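Local coordinates for protein post-proline cleaving enzyme (Rickettsia typhi, PDB 4HVT) that probably acts as a serine-type oligopeptidase of the prolyl oligopeptidase family, cleaving peptides after proline, at residues W192-H205 with P215-I227. Numbering follows the deposited sequence.
With EDO (1,2-ethanediol), chain B.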
loop_
_atom_site.group_PDB
_atom_site.type_symbol
_atom_site.label_atom_id
_atom_site.label_comp_id
_atom_site.label_asym_id
_atom_site.label_seq_id
_atom_site.Cartn_x
_atom_site.Cartn_y
_atom_site.Cartn_z
ATOM N N TRP A 192 -12.927 8.372 17.067
ATOM C CA TRP A 192 -13.960 8.911 17.938
ATOM C C TRP A 192 -14.181 8.029 19.195
ATOM O O TRP A 192 -14.230 6.797 19.081
ATOM C CB TRP A 192 -15.292 9.034 17.210
ATOM C CG TRP A 192 -15.377 10.026 16.131
ATOM C CD1 TRP A 192 -15.157 9.791 14.814
ATOM C CD2 TRP A 192 -15.714 11.407 16.236
ATOM N NE1 TRP A 192 -15.384 10.903 14.076
ATOM C CE2 TRP A 192 -15.681 11.938 14.927
ATOM C CE3 TRP A 192 -15.996 12.266 17.295
ATOM C CZ2 TRP A 192 -15.961 13.248 14.656
ATOM C CZ3 TRP A 192 -16.279 13.588 17.014
ATOM C CH2 TRP A 192 -16.279 14.053 15.686
ATOM N N ILE A 193 -14.320 8.647 20.369
ATOM C CA ILE A 193 -14.668 7.999 21.660
ATOM C C ILE A 193 -16.213 8.204 21.834
ATOM O O ILE A 193 -17.014 7.255 22.167
ATOM C CB ILE A 193 -13.802 8.628 22.833
ATOM C CG1 ILE A 193 -12.294 8.286 22.772
ATOM C CG2 ILE A 193 -14.255 8.240 24.233
ATOM C CD1 ILE A 193 -11.952 6.814 22.662
ATOM N N ASN A 194 -16.633 9.459 21.686
ATOM C CA ASN A 194 -18.020 9.808 21.726
ATOM C C ASN A 194 -18.181 11.095 20.922
ATOM O O ASN A 194 -17.213 11.560 20.338
ATOM C CB ASN A 194 -18.590 9.847 23.158
ATOM C CG ASN A 194 -17.974 10.920 24.056
ATOM O OD1 ASN A 194 -17.628 12.014 23.615
ATOM N ND2 ASN A 194 -17.848 10.613 25.372
ATOM N N LYS A 195 -19.356 11.711 20.919
ATOM C CA LYS A 195 -19.529 12.849 20.047
ATOM C C LYS A 195 -18.660 14.057 20.422
ATOM O O LYS A 195 -18.466 14.959 19.573
ATOM C CB LYS A 195 -20.986 13.274 19.978
ATOM C CG LYS A 195 -21.532 13.825 21.264
ATOM C CD LYS A 195 -23.027 14.085 21.087
ATOM C CE LYS A 195 -23.606 14.615 22.358
ATOM N NZ LYS A 195 -23.011 15.865 22.909
ATOM N N ASP A 196 -18.097 14.025 21.626
ATOM C CA ASP A 196 -17.290 15.119 22.175
ATOM C C ASP A 196 -15.892 14.718 22.623
ATOM O O ASP A 196 -15.230 15.488 23.349
ATOM C CB ASP A 196 -18.010 15.805 23.348
ATOM C CG ASP A 196 -19.356 16.399 22.938
ATOM O OD1 ASP A 196 -19.411 17.064 21.886
ATOM O OD2 ASP A 196 -20.369 16.216 23.690
ATOM N N THR A 197 -15.384 13.573 22.139
ATOM C CA THR A 197 -14.109 13.084 22.617
ATOM C C THR A 197 -13.439 12.245 21.555
ATOM O O THR A 197 -14.105 11.426 20.889
ATOM C CB THR A 197 -14.322 12.181 23.848
ATOM O OG1 THR A 197 -15.211 12.827 24.765
ATOM C CG2 THR A 197 -13.008 11.917 24.551
ATOM N N ILE A 198 -12.172 12.506 21.313
ATOM C CA ILE A 198 -11.382 11.656 20.405
ATOM C C ILE A 198 -10.114 11.147 21.087
ATOM O O ILE A 198 -9.636 11.711 22.102
ATOM C CB ILE A 198 -11.020 12.405 19.066
ATOM C CG1 ILE A 198 -10.077 13.588 19.327
ATOM C CG2 ILE A 198 -12.297 12.898 18.386
ATOM C CD1 ILE A 198 -9.409 14.211 18.105
ATOM N N ILE A 199 -9.561 10.084 20.530
ATOM C CA ILE A 199 -8.240 9.631 20.910
ATOM C C ILE A 199 -7.360 9.619 19.652
ATOM O O ILE A 199 -7.793 9.306 18.556
ATOM C CB ILE A 199 -8.327 8.240 21.602
ATOM C CG1 ILE A 199 -6.962 7.792 22.071
ATOM C CG2 ILE A 199 -8.929 7.163 20.706
ATOM C CD1 ILE A 199 -7.048 6.546 22.927
ATOM N N PHE A 200 -6.090 9.951 19.786
ATOM C CA PHE A 200 -5.208 9.972 18.620
ATOM C C PHE A 200 -3.739 9.930 19.005
ATOM O O PHE A 200 -3.388 10.269 20.137
ATOM C CB PHE A 200 -5.534 11.123 17.661
ATOM C CG PHE A 200 -5.307 12.519 18.150
ATOM C CD1 PHE A 200 -5.922 13.050 19.298
ATOM C CD2 PHE A 200 -4.565 13.409 17.356
ATOM C CE1 PHE A 200 -5.721 14.383 19.707
ATOM C CE2 PHE A 200 -4.435 14.750 17.711
ATOM C CZ PHE A 200 -4.956 15.234 18.899
ATOM N N ASN A 201 -2.913 9.552 18.013
ATOM C CA ASN A 201 -1.462 9.473 18.137
ATOM C C ASN A 201 -0.869 10.831 17.756
ATOM O O ASN A 201 -0.316 11.012 16.670
ATOM C CB ASN A 201 -0.895 8.277 17.355
ATOM C CG ASN A 201 -1.284 8.248 15.888
ATOM O OD1 ASN A 201 -2.414 8.592 15.522
ATOM N ND2 ASN A 201 -0.333 7.852 15.052
ATOM N N LEU A 202 -1.018 11.770 18.704
ATOM C CA LEU A 202 -0.641 13.167 18.643
ATOM C C LEU A 202 0.833 13.410 18.996
ATOM O O LEU A 202 1.311 12.980 20.051
ATOM C CB LEU A 202 -1.507 13.997 19.626
ATOM C CG LEU A 202 -1.101 15.446 19.871
ATOM C CD1 LEU A 202 -1.166 16.316 18.662
ATOM C CD2 LEU A 202 -1.999 16.053 20.937
ATOM N N VAL A 203 1.536 14.178 18.167
ATOM C CA VAL A 203 2.877 14.667 18.518
ATOM C C VAL A 203 2.710 16.064 19.061
ATOM O O VAL A 203 2.652 17.044 18.311
ATOM C CB VAL A 203 3.820 14.652 17.306
ATOM C CG1 VAL A 203 5.226 15.101 17.690
ATOM C CG2 VAL A 203 3.883 13.247 16.727
ATOM N N LEU A 204 2.503 16.153 20.369
ATOM C CA LEU A 204 2.250 17.471 20.978
ATOM C C LEU A 204 3.586 18.180 21.175
ATOM O O LEU A 204 3.731 19.396 20.892
ATOM C CB LEU A 204 1.516 17.314 22.302
ATOM C CG LEU A 204 1.159 18.596 23.055
ATOM C CD1 LEU A 204 0.375 19.534 22.173
ATOM C CD2 LEU A 204 0.403 18.271 24.325
ATOM N N HIS A 205 4.541 17.423 21.703
ATOM C CA HIS A 205 5.905 17.893 21.946
ATOM C C HIS A 205 6.850 17.245 20.909
ATOM O O HIS A 205 6.688 16.106 20.570
ATOM C CB HIS A 205 6.301 17.554 23.371
ATOM C CG HIS A 205 5.324 18.062 24.396
ATOM N ND1 HIS A 205 5.167 19.408 24.661
ATOM C CD2 HIS A 205 4.423 17.421 25.186
ATOM C CE1 HIS A 205 4.245 19.573 25.591
ATOM N NE2 HIS A 205 3.770 18.388 25.918
ATOM N N PRO A 215 4.783 8.976 15.755
ATOM C CA PRO A 215 4.339 9.375 17.116
ATOM C C PRO A 215 4.439 8.233 18.123
ATOM O O PRO A 215 4.026 7.089 17.811
ATOM C CB PRO A 215 2.878 9.750 16.912
ATOM C CG PRO A 215 2.789 10.143 15.443
ATOM C CD PRO A 215 3.723 9.165 14.739
ATOM N N ASN A 216 4.973 8.540 19.309
ATOM C CA ASN A 216 5.089 7.552 20.350
ATOM C C ASN A 216 3.975 7.598 21.420
ATOM O O ASN A 216 3.983 6.776 22.340
ATOM C CB ASN A 216 6.451 7.633 21.052
ATOM C CG ASN A 216 6.564 8.840 21.981
ATOM O OD1 ASN A 216 5.805 9.805 21.903
ATOM N ND2 ASN A 216 7.519 8.790 22.876
ATOM N N SER A 217 3.036 8.511 21.290
ATOM C CA SER A 217 2.034 8.716 22.371
ATOM C C SER A 217 0.624 8.713 21.884
ATOM O O SER A 217 0.404 9.029 20.719
ATOM C CB SER A 217 2.312 10.033 23.081
ATOM O OG SER A 217 3.621 10.048 23.616
ATOM N N LEU A 218 -0.324 8.400 22.767
ATOM C CA LEU A 218 -1.739 8.567 22.513
ATOM C C LEU A 218 -2.274 9.544 23.503
ATOM O O LEU A 218 -1.909 9.473 24.696
ATOM C CB LEU A 218 -2.459 7.223 22.713
ATOM C CG LEU A 218 -2.123 6.108 21.693
ATOM C CD1 LEU A 218 -2.829 4.785 22.035
ATOM C CD2 LEU A 218 -2.470 6.558 20.286
ATOM N N TYR A 219 -3.095 10.449 23.016
ATOM C CA TYR A 219 -3.804 11.470 23.793
ATOM C C TYR A 219 -5.315 11.336 23.594
ATOM O O TYR A 219 -5.819 10.976 22.493
ATOM C CB TYR A 219 -3.402 12.861 23.350
ATOM C CG TYR A 219 -2.038 13.351 23.835
ATOM C CD1 TYR A 219 -0.816 12.958 23.210
ATOM C CD2 TYR A 219 -1.945 14.204 24.901
ATOM C CE1 TYR A 219 0.391 13.422 23.655
ATOM C CE2 TYR A 219 -0.693 14.679 25.366
ATOM C CZ TYR A 219 0.455 14.302 24.763
ATOM O OH TYR A 219 1.658 14.822 25.272
ATOM N N ILE A 220 -6.040 11.641 24.671
ATOM C CA ILE A 220 -7.501 11.772 24.615
ATOM C C ILE A 220 -7.836 13.267 24.747
ATOM O O ILE A 220 -7.253 13.994 25.571
ATOM C CB ILE A 220 -8.186 10.872 25.691
ATOM C CG1 ILE A 220 -9.687 10.844 25.557
ATOM C CG2 ILE A 220 -7.782 11.292 27.078
ATOM C CD1 ILE A 220 -10.357 9.712 26.369
ATOM N N TRP A 221 -8.806 13.732 23.957
ATOM C CA TRP A 221 -9.063 15.161 23.811
ATOM C C TRP A 221 -10.557 15.414 23.768
ATOM O O TRP A 221 -11.294 14.782 22.958
ATOM C CB TRP A 221 -8.372 15.681 22.554
ATOM C CG TRP A 221 -8.296 17.178 22.426
ATOM C CD1 TRP A 221 -8.348 18.109 23.430
ATOM C CD2 TRP A 221 -8.038 17.902 21.217
ATOM N NE1 TRP A 221 -8.243 19.363 22.906
ATOM C CE2 TRP A 221 -8.051 19.264 21.543
ATOM C CE3 TRP A 221 -7.839 17.526 19.894
ATOM C CZ2 TRP A 221 -7.808 20.271 20.595
ATOM C CZ3 TRP A 221 -7.665 18.536 18.932
ATOM C CH2 TRP A 221 -7.657 19.888 19.307
ATOM N N LYS A 222 -11.000 16.331 24.624
ATOM C CA LYS A 222 -12.387 16.719 24.837
ATOM C C LYS A 222 -12.724 17.989 24.098
ATOM O O LYS A 222 -11.932 18.950 24.025
ATOM C CB LYS A 222 -12.658 16.939 26.351
ATOM C CG LYS A 222 -12.475 15.719 27.236
ATOM C CD LYS A 222 -12.464 16.113 28.732
ATOM C CE LYS A 222 -13.749 16.715 29.228
ATOM N NZ LYS A 222 -14.771 15.657 29.100
ATOM N N ARG A 223 -13.916 17.993 23.548
ATOM C CA ARG A 223 -14.454 19.143 22.860
ATOM C C ARG A 223 -14.453 20.354 23.764
ATOM O O ARG A 223 -14.768 20.263 24.968
ATOM C CB ARG A 223 -15.864 18.865 22.291
ATOM C CG ARG A 223 -16.382 19.973 21.419
ATOM C CD ARG A 223 -17.745 19.666 20.785
ATOM N NE ARG A 223 -17.784 18.450 19.993
ATOM C CZ ARG A 223 -17.294 18.322 18.768
ATOM N NH1 ARG A 223 -16.728 19.356 18.148
ATOM N NH2 ARG A 223 -17.376 17.160 18.168
ATOM N N GLY A 224 -14.021 21.474 23.190
ATOM C CA GLY A 224 -14.021 22.764 23.822
ATOM C C GLY A 224 -12.741 23.116 24.534
ATOM O O GLY A 224 -12.588 24.265 24.933
ATOM N N GLU A 225 -11.876 22.118 24.771
ATOM C CA GLU A 225 -10.609 22.319 25.494
ATOM C C GLU A 225 -9.439 22.524 24.552
ATOM O O GLU A 225 -9.372 21.918 23.511
ATOM C CB GLU A 225 -10.288 21.124 26.363
ATOM C CG GLU A 225 -11.352 20.868 27.421
ATOM C CD GLU A 225 -10.982 19.782 28.430
ATOM O OE1 GLU A 225 -9.852 19.166 28.365
ATOM O OE2 GLU A 225 -11.891 19.551 29.281
ATOM N N SER A 226 -8.502 23.387 24.952
ATOM C CA SER A 226 -7.263 23.560 24.202
ATOM C C SER A 226 -6.519 22.236 24.123
ATOM O O SER A 226 -6.593 21.421 25.035
ATOM C CB SER A 226 -6.365 24.602 24.894
ATOM O OG SER A 226 -5.185 24.804 24.140
ATOM N N ILE A 227 -5.744 22.036 23.063
ATOM C CA ILE A 227 -4.988 20.801 22.861
ATOM C C ILE A 227 -3.906 20.642 23.927
ATOM O O ILE A 227 -3.509 19.534 24.273
ATOM C CB ILE A 227 -4.366 20.720 21.451
ATOM C CG1 ILE A 227 -4.089 19.282 21.062
ATOM C CG2 ILE A 227 -3.016 21.440 21.433
ATOM C CD1 ILE A 227 -3.798 19.134 19.594
HETATM C C1 EDO B . -12.433 20.843 19.683
HETATM O O1 EDO B . -13.528 21.538 20.318
HETATM C C2 EDO B . -11.391 20.512 20.754
HETATM O O2 EDO B . -10.829 21.768 21.162
HETATM O O HOH W 1 -15.778 15.334 26.183
HETATM O O HOH W 2 -14.459 12.711 27.680
HETATM O O HOH W 3 2.145 6.403 15.966
HETATM O O HOH W 4 3.328 11.041 19.883
#
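Arg223 grips the turn 194-197 with its backbone and its guanidinium group. Its N donates to Asp196 O, NE reaches the anti lone pair of Asp196 OD1 at 2.9 Å in a salt bridge, and NH2 meets Lys195 O at 2.8 Å, almost straight (175°). The carboxylate meets the edge of the guanidinium group, the two planes turned 80° against each other, and its OD2 binds Lys195 NZ; Arg223 has a second acidic partner in Glu160, which forms a salt bridge with NH2. Beyond this clasp, strands 197-200 and 217-222 run antiparallel, Ile198 with Trp221 and Phe200 with Tyr219 forming the hydrogen-bonded pairs. On the face carrying those four side chains, Phe200 takes chi1 66°, its CG between backbone N and carbonyl carbon, which brings CE1 to 3.8 Å from Trp221 CE3; the rings meet rim to rim. Ile227 CG1 covers one face of the indole and an ethanediol, probably from the crystallisation liquor, lies over the opposite face with its C2, while Trp221 NE1 donates to Glu225 O. Farther along, Leu202 CD2 lies over the Tyr219 ring in a CH-pi contact, 4.2 Å from its centroid, and also touches Ile227 CD1 at 3.8 Å. Leu204 CD2 reaches the phenol end, whose OH is hydrogen-bonded to Glu208. On the other face, Thr197 CG2 packs against Ile220 CG1 at 3.6 Å. The two strands are the inner pair of a four-stranded antiparallel blade of the beta-propeller, between strands 190-192 and 231-235; Ile198 and Phe200 pack on Phe158 of strand 155-162 in the preceding blade.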